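Local atomic coordinates of Iron(3+)-hydroxamate-binding protein FhuD (Bacillus subtilis subsp. subtilis, PDB entry 3G9Q), a protein that binds iron(3+)-hydroxamate complexes such as ferrichrome and delivers them to the membrane-bound permease of the FhuCBGD ABC transporter. Residues 26-31 against 113-118; 151-156 against 224-229; 169-174 against 263-268; 234-237 against 241-244. All coordinates share one frame; numbering follows the deposited sequence.

Contact 1 (26-31 against 113-118); sequences GYFKTL and KMTGTE
Thr115 OG1, beside Leu31 and at the end of helix 106-115, is held from two directions: it accepts a hydrogen bond from Thr117 OG1, 2.9 Å from Thr115 OG1, and is also bonded to the carbonyl of Phe111, one turn back in its helix. The second hydroxyl is the one that meets helix 25-31. Thr117 OG1 stands 3.3 Å from Leu31 CG and 3.6 Å from Leu31 CB, the two side chains crossing at about a right angle, so that an oxygen faces the branch point of a leucine while its polar bonding runs back to Thr115. Here the N-terminal lobe of a solute-binding protein meets the start of the long helix 118-143, which joins the two lobes in this family. Gly116, with positive phi, turns the chain between the helices; Thr117 holds the N-cap position, but its hydroxyl makes no capping bond and turns to Thr115. With chi1 at 51°, that oxygen lies between the backbone N and the carbonyl carbon, in reach of both partners. Were Thr117 an alanine, Thr115 OG1 would probably lose its donor and Leu31 its polar neighbour. A second, apolar touch is made by Thr115 CG2, which reaches Phe28 CE1 at 4.1 Å, approaching the ring obliquely. The Phe111 ring meets that of Phe28, their planes at about 45°, and Phe111 and Ala121 of helix 118-143 both touch Leu31.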
loop_
_atom_site.group_PDB
_atom_site.type_symbol
_atom_site.label_atom_id
_atom_site.label_comp_id
_atom_site.label_asym_id
_atom_site.label_seq_id
_atom_site.Cartn_x
_atom_site.Cartn_y
_atom_site.Cartn_z
ATOM N N GLY A 26 -2.559 -5.017 -8.971
ATOM C CA GLY A 26 -1.155 -4.786 -9.281
ATOM C C GLY A 26 -0.278 -6.037 -9.311
ATOM O O GLY A 26 0.775 -6.039 -9.952
ATOM N N TYR A 27 -0.697 -7.095 -8.611
ATOM C CA TYR A 27 0.055 -8.357 -8.575
ATOM C C TYR A 27 0.021 -9.076 -9.920
ATOM O O TYR A 27 1.046 -9.532 -10.425
ATOM C CB TYR A 27 -0.500 -9.324 -7.507
ATOM C CG TYR A 27 -0.159 -8.957 -6.084
ATOM C CD1 TYR A 27 -0.938 -8.053 -5.383
ATOM C CD2 TYR A 27 0.965 -9.478 -5.458
ATOM C CE1 TYR A 27 -0.612 -7.671 -4.104
ATOM C CE2 TYR A 27 1.305 -9.098 -4.172
ATOM C CZ TYR A 27 0.513 -8.195 -3.499
ATOM O OH TYR A 27 0.831 -7.792 -2.213
ATOM N N PHE A 28 -1.177 -9.180 -10.484
ATOM C CA PHE A 28 -1.381 -9.853 -11.752
ATOM C C PHE A 28 -0.793 -8.992 -12.866
ATOM O O PHE A 28 -0.285 -9.512 -13.857
ATOM C CB PHE A 28 -2.883 -10.113 -11.953
ATOM C CG PHE A 28 -3.421 -11.259 -11.115
ATOM C CD1 PHE A 28 -3.600 -12.517 -11.666
ATOM C CD2 PHE A 28 -3.693 -11.091 -9.762
ATOM C CE1 PHE A 28 -4.034 -13.588 -10.882
ATOM C CE2 PHE A 28 -4.125 -12.161 -8.977
ATOM C CZ PHE A 28 -4.293 -13.404 -9.538
ATOM N N LYS A 29 -0.843 -7.674 -12.694
ATOM C CA LYS A 29 -0.281 -6.772 -13.691
ATOM C C LYS A 29 1.221 -7.046 -13.751
ATOM O O LYS A 29 1.783 -7.227 -14.830
ATOM C CB LYS A 29 -0.552 -5.304 -13.318
ATOM C CG LYS A 29 -0.132 -4.296 -14.378
ATOM C CD LYS A 29 -0.810 -4.566 -15.692
ATOM C CE LYS A 29 0.003 -3.961 -16.816
ATOM N NZ LYS A 29 -0.422 -4.498 -18.139
ATOM N N THR A 30 1.875 -7.097 -12.596
ATOM C CA THR A 30 3.309 -7.372 -12.586
ATOM C C THR A 30 3.607 -8.709 -13.283
ATOM O O THR A 30 4.492 -8.787 -14.135
ATOM C CB THR A 30 3.890 -7.412 -11.152
ATOM O OG1 THR A 30 3.634 -6.163 -10.504
ATOM C CG2 THR A 30 5.399 -7.630 -11.191
ATOM N N LEU A 31 2.860 -9.752 -12.933
ATOM C CA LEU A 31 3.064 -11.064 -13.535
ATOM C C LEU A 31 2.742 -11.081 -15.036
ATOM O O LEU A 31 3.219 -11.948 -15.777
ATOM C CB LEU A 31 2.222 -12.118 -12.794
ATOM C CG LEU A 31 2.730 -12.811 -11.516
ATOM C CD1 LEU A 31 3.961 -12.163 -10.975
ATOM C CD2 LEU A 31 1.603 -12.812 -10.495
ATOM N N LYS A 113 3.043 -18.795 -8.755
ATOM C CA LYS A 113 3.003 -20.251 -8.806
ATOM C C LYS A 113 1.654 -20.711 -9.331
ATOM O O LYS A 113 1.567 -21.640 -10.135
ATOM C CB LYS A 113 3.247 -20.817 -7.402
ATOM C CG LYS A 113 3.460 -22.319 -7.315
ATOM C CD LYS A 113 2.142 -23.073 -7.246
ATOM C CE LYS A 113 2.382 -24.561 -7.008
ATOM N NZ LYS A 113 3.167 -25.211 -8.110
HETATM N N MSE A 114 0.603 -20.049 -8.867
HETATM C CA MSE A 114 -0.760 -20.354 -9.276
HETATM C C MSE A 114 -0.994 -20.143 -10.769
HETATM O O MSE A 114 -1.768 -20.871 -11.388
HETATM C CB MSE A 114 -1.740 -19.476 -8.492
HETATM C CG MSE A 114 -3.194 -19.562 -8.955
HETATM SE SE MSE A 114 -4.309 -18.190 -8.129
HETATM C CE MSE A 114 -4.192 -18.787 -6.270
ATOM N N THR A 115 -0.322 -19.156 -11.351
ATOM C CA THR A 115 -0.523 -18.854 -12.763
ATOM C C THR A 115 0.562 -19.343 -13.706
ATOM O O THR A 115 0.411 -19.244 -14.926
ATOM C CB THR A 115 -0.716 -17.329 -12.962
ATOM O OG1 THR A 115 0.409 -16.618 -12.417
ATOM C CG2 THR A 115 -2.008 -16.868 -12.264
ATOM N N GLY A 116 1.645 -19.870 -13.135
ATOM C CA GLY A 116 2.757 -20.369 -13.929
ATOM C C GLY A 116 3.622 -19.246 -14.480
ATOM O O GLY A 116 4.026 -19.270 -15.642
ATOM N N THR A 117 3.909 -18.252 -13.644
ATOM C CA THR A 117 4.731 -17.112 -14.052
ATOM C C THR A 117 5.804 -16.792 -12.997
ATOM O O THR A 117 6.127 -15.627 -12.747
ATOM C CB THR A 117 3.850 -15.849 -14.290
ATOM O OG1 THR A 117 3.004 -15.620 -13.153
ATOM C CG2 THR A 117 2.993 -16.025 -15.526
ATOM N N GLU A 118 6.361 -17.838 -12.392
ATOM C CA GLU A 118 7.381 -17.678 -11.360
ATOM C C GLU A 118 8.602 -16.868 -11.838
ATOM O O GLU A 118 9.328 -16.304 -11.022
ATOM C CB GLU A 118 7.831 -19.053 -10.839
ATOM C CG GLU A 118 6.716 -19.954 -10.276
ATOM C CD GLU A 118 5.942 -20.739 -11.352
ATOM O OE1 GLU A 118 5.164 -21.649 -10.987
ATOM O OE2 GLU A 118 6.102 -20.454 -12.562
#

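Contact 2 (151-156 against 224-229); sequences MQTNGK and GVFESS
The far end of strand 148-154, in the middle of the mixed sheet of the C-terminal lobe, is covered by the loop before helix 229-232, with Thr153 meeting Val225 and Phe226. The two branches of Thr153 divide the work. Its OG1, set opposite the backbone N (chi1 -173°), faces the isopropyl group of Val225, 3.8 Å from Val225 CB, and Thr153 CB sits 4.0 Å from Val225 CG2; the side chains lie alongside, pointing opposite ways. Thr153 CG2, the other branch, turns to the ring of Phe226 and lies 4.1 Å from both Phe226 CZ and Phe226 CE1, meeting the ring obliquely. Replacing Thr153 by a glycine is likely to strip Val225 and the end of the Phe226 ring of their packing partner on this strand. The loop is braced from within: Ser228 OG, at the N-cap of the following helix, donates to Val225 O at 2.8 Å, on a lone pair in the carbonyl plane. Beyond the two segments, Val225 also packs on Ile158 of strand 157-161 and on Leu200, while Phe226 meets the ring of Trp231 of helix 229-232 and touches Ala213 of strand 210-215; Gly214 of that strand is paired with Thr153 through the backbone.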
loop_
_atom_site.group_PDB
_atom_site.type_symbol
_atom_site.label_atom_id
_atom_site.label_comp_id
_atom_site.label_asym_id
_atom_site.label_seq_id
_atom_site.Cartn_x
_atom_site.Cartn_y
_atom_site.Cartn_z
HETATM N N MSE A 151 1.511 9.434 10.052
HETATM C CA MSE A 151 0.210 9.644 10.657
HETATM C C MSE A 151 -0.861 10.212 9.751
HETATM O O MSE A 151 -0.589 11.002 8.847
HETATM C CB MSE A 151 0.344 10.495 11.934
HETATM C CG MSE A 151 1.307 11.686 11.869
HETATM SE SE MSE A 151 1.732 12.544 13.630
HETATM C CE MSE A 151 3.142 11.333 14.294
ATOM N N GLN A 152 -2.090 9.765 9.988
ATOM C CA GLN A 152 -3.228 10.234 9.209
ATOM C C GLN A 152 -4.297 10.772 10.122
ATOM O O GLN A 152 -4.473 10.310 11.249
ATOM C CB GLN A 152 -3.807 9.118 8.346
ATOM C CG GLN A 152 -2.842 8.589 7.308
ATOM C CD GLN A 152 -3.475 7.533 6.446
ATOM O OE1 GLN A 152 -3.926 6.496 6.940
ATOM N NE2 GLN A 152 -3.522 7.790 5.148
ATOM N N THR A 153 -5.026 11.745 9.604
ATOM C CA THR A 153 -6.071 12.404 10.357
ATOM C C THR A 153 -7.462 12.000 9.902
ATOM O O THR A 153 -7.692 11.746 8.717
ATOM C CB THR A 153 -5.932 13.928 10.214
ATOM O OG1 THR A 153 -6.862 14.587 11.081
ATOM C CG2 THR A 153 -6.198 14.347 8.765
ATOM N N ASN A 154 -8.384 11.948 10.859
ATOM C CA ASN A 154 -9.773 11.600 10.598
ATOM C C ASN A 154 -10.646 12.180 11.697
ATOM O O ASN A 154 -10.942 11.510 12.682
ATOM C CB ASN A 154 -9.953 10.085 10.557
ATOM C CG ASN A 154 -11.397 9.683 10.327
ATOM O OD1 ASN A 154 -12.033 10.112 9.352
ATOM N ND2 ASN A 154 -11.925 8.854 11.221
ATOM N N GLY A 155 -11.055 13.428 11.524
ATOM C CA GLY A 155 -11.884 14.065 12.524
ATOM C C GLY A 155 -11.036 14.540 13.682
ATOM O O GLY A 155 -10.062 15.270 13.488
ATOM N N LYS A 156 -11.402 14.129 14.892
ATOM C CA LYS A 156 -10.658 14.518 16.085
ATOM C C LYS A 156 -9.521 13.528 16.386
ATOM O O LYS A 156 -8.546 13.866 17.069
ATOM C CB LYS A 156 -11.612 14.621 17.283
ATOM C CG LYS A 156 -12.619 15.774 17.188
ATOM C CD LYS A 156 -13.432 15.919 18.478
ATOM C CE LYS A 156 -14.468 17.047 18.392
ATOM N NZ LYS A 156 -13.852 18.388 18.198
ATOM N N GLY A 224 -8.949 19.410 10.558
ATOM C CA GLY A 224 -8.309 20.664 10.922
ATOM C C GLY A 224 -7.119 20.504 11.845
ATOM O O GLY A 224 -6.831 21.377 12.659
ATOM N N VAL A 225 -6.430 19.378 11.715
ATOM C CA VAL A 225 -5.263 19.085 12.524
ATOM C C VAL A 225 -4.091 19.873 11.961
ATOM O O VAL A 225 -3.305 20.444 12.700
ATOM C CB VAL A 225 -4.947 17.575 12.487
ATOM C CG1 VAL A 225 -3.718 17.270 13.312
ATOM C CG2 VAL A 225 -6.138 16.785 13.011
ATOM N N PHE A 226 -3.987 19.920 10.643
ATOM C CA PHE A 226 -2.903 20.645 10.006
ATOM C C PHE A 226 -3.099 22.143 10.171
ATOM O O PHE A 226 -2.363 22.956 9.606
ATOM C CB PHE A 226 -2.852 20.271 8.535
ATOM C CG PHE A 226 -2.731 18.798 8.310
ATOM C CD1 PHE A 226 -3.417 18.180 7.272
ATOM C CD2 PHE A 226 -1.936 18.020 9.154
ATOM C CE1 PHE A 226 -3.319 16.811 7.076
ATOM C CE2 PHE A 226 -1.830 16.655 8.968
ATOM C CZ PHE A 226 -2.521 16.044 7.928
ATOM N N GLU A 227 -4.107 22.502 10.952
ATOM C CA GLU A 227 -4.409 23.896 11.205
ATOM C C GLU A 227 -4.106 24.237 12.653
ATOM O O GLU A 227 -3.664 25.347 12.964
ATOM C CB GLU A 227 -5.881 24.176 10.894
ATOM C CG GLU A 227 -6.189 24.182 9.406
ATOM C CD GLU A 227 -5.453 25.299 8.675
ATOM O OE1 GLU A 227 -5.638 26.480 9.064
ATOM O OE2 GLU A 227 -4.694 24.996 7.719
ATOM N N SER A 228 -4.337 23.273 13.540
ATOM C CA SER A 228 -4.087 23.506 14.952
ATOM C C SER A 228 -2.715 24.143 15.121
ATOM O O SER A 228 -1.798 23.921 14.325
ATOM C CB SER A 228 -4.202 22.204 15.767
ATOM O OG SER A 228 -3.241 21.236 15.392
ATOM N N SER A 229 -2.605 24.972 16.148
ATOM C CA SER A 229 -1.375 25.679 16.446
ATOM C C SER A 229 -0.308 24.713 16.932
ATOM O O SER A 229 0.885 24.978 16.798
ATOM C CB SER A 229 -1.647 26.742 17.513
ATOM O OG SER A 229 -2.254 26.171 18.665
#

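Contact 3 (169-174 against 263-268); sequences GSIIYK and EFITES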
loop_
_atom_site.group_PDB
_atom_site.type_symbol
_atom_site.label_atom_id
_atom_site.label_comp_id
_atom_site.label_asym_id
_atom_site.label_seq_id
_atom_site.Cartn_x
_atom_site.Cartn_y
_atom_site.Cartn_z
ATOM N N GLY A 169 4.427 1.899 6.163
ATOM C CA GLY A 169 5.031 1.453 7.403
ATOM C C GLY A 169 6.104 0.396 7.229
ATOM O O GLY A 169 7.224 0.581 7.696
ATOM N N SER A 170 5.790 -0.708 6.554
ATOM C CA SER A 170 6.784 -1.759 6.380
ATOM C C SER A 170 7.937 -1.272 5.513
ATOM O O SER A 170 9.058 -1.760 5.643
ATOM C CB SER A 170 6.157 -3.030 5.774
ATOM O OG SER A 170 5.975 -2.939 4.365
ATOM N N ILE A 171 7.673 -0.299 4.643
ATOM C CA ILE A 171 8.724 0.230 3.767
ATOM C C ILE A 171 9.752 1.019 4.585
ATOM O O ILE A 171 10.965 0.739 4.579
ATOM C CB ILE A 171 8.156 1.208 2.678
ATOM C CG1 ILE A 171 6.762 0.765 2.215
ATOM C CG2 ILE A 171 9.100 1.266 1.497
ATOM C CD1 ILE A 171 6.632 -0.655 1.602
ATOM N N ILE A 172 9.231 2.012 5.295
ATOM C CA ILE A 172 10.021 2.924 6.110
ATOM C C ILE A 172 10.725 2.342 7.333
ATOM O O ILE A 172 11.897 2.654 7.587
ATOM C CB ILE A 172 9.138 4.103 6.533
ATOM C CG1 ILE A 172 8.834 4.941 5.280
ATOM C CG2 ILE A 172 9.793 4.871 7.648
ATOM C CD1 ILE A 172 9.974 5.843 4.834
ATOM N N TYR A 173 10.037 1.487 8.078
ATOM C CA TYR A 173 10.645 0.945 9.271
ATOM C C TYR A 173 11.355 -0.386 9.122
ATOM O O TYR A 173 12.090 -0.775 10.024
ATOM C CB TYR A 173 9.604 0.877 10.388
ATOM C CG TYR A 173 9.047 2.227 10.789
ATOM C CD1 TYR A 173 7.672 2.468 10.763
ATOM C CD2 TYR A 173 9.893 3.276 11.179
ATOM C CE1 TYR A 173 7.148 3.712 11.110
ATOM C CE2 TYR A 173 9.372 4.532 11.531
ATOM C CZ TYR A 173 7.998 4.733 11.490
ATOM O OH TYR A 173 7.466 5.955 11.822
ATOM N N LYS A 174 11.160 -1.077 7.997
ATOM C CA LYS A 174 11.810 -2.380 7.773
ATOM C C LYS A 174 12.746 -2.409 6.561
ATOM O O LYS A 174 13.915 -2.767 6.689
ATOM C CB LYS A 174 10.776 -3.498 7.579
ATOM C CG LYS A 174 9.825 -3.753 8.724
ATOM C CD LYS A 174 9.062 -5.056 8.492
ATOM C CE LYS A 174 9.983 -6.277 8.640
ATOM N NZ LYS A 174 10.653 -6.314 9.984
ATOM N N GLU A 263 9.170 5.516 -4.242
ATOM C CA GLU A 263 9.701 6.652 -4.994
ATOM C C GLU A 263 9.315 7.926 -4.232
ATOM O O GLU A 263 10.150 8.800 -3.982
ATOM C CB GLU A 263 9.118 6.668 -6.413
ATOM C CG GLU A 263 9.784 7.647 -7.391
ATOM C CD GLU A 263 9.021 7.757 -8.730
ATOM O OE1 GLU A 263 8.793 6.707 -9.389
ATOM O OE2 GLU A 263 8.653 8.896 -9.124
ATOM N N PHE A 264 8.052 8.016 -3.838
ATOM C CA PHE A 264 7.597 9.183 -3.105
ATOM C C PHE A 264 8.332 9.357 -1.773
ATOM O O PHE A 264 8.674 10.481 -1.402
ATOM C CB PHE A 264 6.097 9.098 -2.860
ATOM C CG PHE A 264 5.596 10.115 -1.888
ATOM C CD1 PHE A 264 5.562 11.452 -2.221
ATOM C CD2 PHE A 264 5.181 9.735 -0.622
ATOM C CE1 PHE A 264 5.119 12.397 -1.307
ATOM C CE2 PHE A 264 4.737 10.677 0.298
ATOM C CZ PHE A 264 4.707 12.009 -0.050
ATOM N N ILE A 265 8.554 8.254 -1.058
ATOM C CA ILE A 265 9.262 8.280 0.222
ATOM C C ILE A 265 10.678 8.856 0.011
ATOM O O ILE A 265 11.081 9.821 0.668
ATOM C CB ILE A 265 9.423 6.842 0.832
ATOM C CG1 ILE A 265 8.046 6.176 1.048
ATOM C CG2 ILE A 265 10.256 6.914 2.126
ATOM C CD1 ILE A 265 8.097 4.683 1.357
ATOM N N THR A 266 11.413 8.247 -0.922
ATOM C CA THR A 266 12.780 8.630 -1.253
ATOM C C THR A 266 12.904 10.067 -1.741
ATOM O O THR A 266 13.709 10.837 -1.211
ATOM C CB THR A 266 13.355 7.686 -2.317
ATOM O OG1 THR A 266 13.190 6.327 -1.886
ATOM C CG2 THR A 266 14.833 7.980 -2.538
ATOM N N GLU A 267 12.113 10.432 -2.748
ATOM C CA GLU A 267 12.157 11.791 -3.260
ATOM C C GLU A 267 11.936 12.803 -2.135
ATOM O O GLU A 267 12.704 13.752 -2.001
ATOM C CB GLU A 267 11.107 11.996 -4.357
ATOM C CG GLU A 267 10.982 13.448 -4.823
ATOM C CD GLU A 267 12.278 14.014 -5.420
ATOM O OE1 GLU A 267 12.380 15.255 -5.535
ATOM O OE2 GLU A 267 13.191 13.236 -5.786
ATOM N N SER A 268 10.892 12.593 -1.327
ATOM C CA SER A 268 10.562 13.492 -0.215
ATOM C C SER A 268 11.728 13.671 0.735
ATOM O O SER A 268 12.067 14.794 1.099
ATOM C CB SER A 268 9.388 12.944 0.601
ATOM O OG SER A 268 8.266 12.635 -0.195
#
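Ile265 points its side chain from helix 255-270 at Ile171 and Ile172 of helix 169-175, an apolar helix-to-helix contact buried inside the C-terminal lobe of this solute-binding protein. Ile265 CD1 reaches both isoleucines, whereas Ile265 CG2 faces Ile172 alone of the two. The long branch of Ile265 is extended (chi2 168°), which carries CD1 across to Ile171, where Ile265 CD1 lies 3.6 Å from Ile171 CG2 and 3.7 Å from Ile171 CB; these two side chains cross obliquely. The end of Ile171 leads away from Ile265, and its side chain also touches Leu258 and Leu262 of the same helix. Against Ile172 the arrangement is different, the side chains lying side by side, antiparallel in direction. Ile172 CG1 is 4.0 Å from both Ile265 CG2 and Ile265 CD1, while the still closer approach of Ile172 CD1 in the model is doubtful. Leu176 adds another apolar surface on Ile265, and Ile148 of strand 148-154 one on Ile172, so the helix pair packs against that strand through Ile172. Next to it, the hydroxyl of Tyr173 is bonded to the carbonyl of Ile148, and over one face of the Tyr173 ring, toward its rim, stands Ile172 CG2, 3.8 Å above the plane.

Contact 4 (234-237 against 241-244); sequences LNAV and HVYK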
loop_
_atom_site.group_PDB
_atom_site.type_symbol
_atom_site.label_atom_id
_atom_site.label_comp_id
_atom_site.label_asym_id
_atom_site.label_seq_id
_atom_site.Cartn_x
_atom_site.Cartn_y
_atom_site.Cartn_z
ATOM N N LEU A 234 5.077 22.019 15.522
ATOM C CA LEU A 234 5.947 20.850 15.571
ATOM C C LEU A 234 7.220 21.168 14.811
ATOM O O LEU A 234 7.183 21.816 13.760
ATOM C CB LEU A 234 5.282 19.625 14.932
ATOM C CG LEU A 234 4.107 18.983 15.665
ATOM C CD1 LEU A 234 3.554 17.832 14.844
ATOM C CD2 LEU A 234 4.564 18.504 17.020
ATOM N N ASN A 235 8.341 20.703 15.350
ATOM C CA ASN A 235 9.642 20.931 14.746
ATOM C C ASN A 235 9.707 20.448 13.292
ATOM O O ASN A 235 10.248 21.137 12.428
ATOM C CB ASN A 235 10.733 20.272 15.610
ATOM C CG ASN A 235 10.255 18.981 16.289
ATOM O OD1 ASN A 235 9.256 18.980 17.030
ATOM N ND2 ASN A 235 10.972 17.875 16.042
ATOM N N ALA A 236 9.130 19.283 13.017
ATOM C CA ALA A 236 9.135 18.728 11.664
ATOM C C ALA A 236 8.548 19.698 10.645
ATOM O O ALA A 236 9.112 19.900 9.573
ATOM C CB ALA A 236 8.353 17.419 11.639
ATOM N N VAL A 237 7.403 20.281 10.984
ATOM C CA VAL A 237 6.729 21.226 10.109
ATOM C C VAL A 237 7.528 22.513 9.996
ATOM O O VAL A 237 7.645 23.089 8.909
ATOM C CB VAL A 237 5.343 21.582 10.639
ATOM C CG1 VAL A 237 4.624 22.458 9.628
ATOM C CG2 VAL A 237 4.554 20.314 10.917
ATOM N N HIS A 241 9.860 19.557 6.968
ATOM C CA HIS A 241 10.093 18.126 6.775
ATOM C C HIS A 241 8.816 17.289 6.882
ATOM O O HIS A 241 8.830 16.177 7.423
ATOM C CB HIS A 241 11.098 17.595 7.797
ATOM C CG HIS A 241 12.466 18.178 7.661
ATOM N ND1 HIS A 241 12.950 18.667 6.467
ATOM C CD2 HIS A 241 13.476 18.297 8.556
ATOM C CE1 HIS A 241 14.201 19.060 6.632
ATOM N NE2 HIS A 241 14.543 18.846 7.890
ATOM N N VAL A 242 7.712 17.850 6.405
ATOM C CA VAL A 242 6.441 17.151 6.396
ATOM C C VAL A 242 6.035 17.037 4.943
ATOM O O VAL A 242 6.077 18.014 4.190
ATOM C CB VAL A 242 5.342 17.893 7.181
ATOM C CG1 VAL A 242 5.524 17.653 8.667
ATOM C CG2 VAL A 242 5.385 19.374 6.872
ATOM N N TYR A 243 5.650 15.828 4.555
ATOM C CA TYR A 243 5.264 15.547 3.187
ATOM C C TYR A 243 3.838 15.021 3.111
ATOM O O TYR A 243 3.456 14.134 3.864
ATOM C CB TYR A 243 6.248 14.539 2.622
ATOM C CG TYR A 243 7.661 14.846 3.062
ATOM C CD1 TYR A 243 8.316 16.005 2.628
ATOM C CD2 TYR A 243 8.328 14.001 3.936
ATOM C CE1 TYR A 243 9.600 16.310 3.052
ATOM C CE2 TYR A 243 9.604 14.288 4.369
ATOM C CZ TYR A 243 10.242 15.439 3.925
ATOM O OH TYR A 243 11.537 15.674 4.333
ATOM N N LYS A 244 3.066 15.597 2.193
ATOM C CA LYS A 244 1.670 15.248 1.966
ATOM C C LYS A 244 1.552 13.837 1.428
ATOM O O LYS A 244 2.017 13.535 0.326
ATOM C CB LYS A 244 1.045 16.229 0.971
ATOM C CG LYS A 244 0.733 17.626 1.522
ATOM C CD LYS A 244 -0.661 17.683 2.138
ATOM C CE LYS A 244 -1.763 17.481 1.090
ATOM N NZ LYS A 244 -3.125 17.318 1.707
#
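Polar contact between these segments comes down to one backbone hydrogen bond, from His241 N to Ala236 O, five residues back. It is 2.7 Å long and fairly straight, with 159° at the hydrogen, the donor standing slightly tilted from the carbonyl plane. The bond spans the end of helix 235-238, where the chain turns toward strand 242-244, and His241 CB follows close by, 3.5 Å from the same Ala236 O. Helix and strand here are the last steps of a beta-alpha-beta crossover, in which the chain leaves strand 210-215, passes through helices 229-232 and 235-238, and returns parallel to it as strand 242-244 at the border of the mixed sheet. Apolar contacts gather on Val242. With chi1 at -79°, its CG1 is placed beside its own backbone N and meets Val237 CG2 at 3.6 Å, the side chains meeting at a slant; Val242 CG1 also lies 4.1 Å from Ala236 CB. The other methyl, Val242 CG2, rests 4.0 Å from Val237 CA. Trp231 touches both valines, while Ile211 lies against Ala236 and Val242. Aromatic contacts are found beyond these: the His241 ring stacks on Tyr210, and the Tyr243 ring, one face of which covers His241 C, meets Phe212 with planes at about 50°.

How the contacts relate
Contact 1 belongs to the N-terminal lobe, its centre about 40 Å from that of contact 2 and on the opposite side of the chain's centre; the other three lie in the C-terminal lobe. Contacts 1 and 3 are buried and both adjoin helix 118-143, yet the first sets hydroxyls among apolar groups whereas the third is isoleucine against isoleucine. Contacts 2 and 4 are only partly buried and reach the same mixed sheet, at a central strand and at a border strand, with Trp231 packing beside both. Among the four, contact 4 alone has a hydrogen bond between its segments. It touches contact 3 directly, through Phe264 against Tyr243 and Lys244.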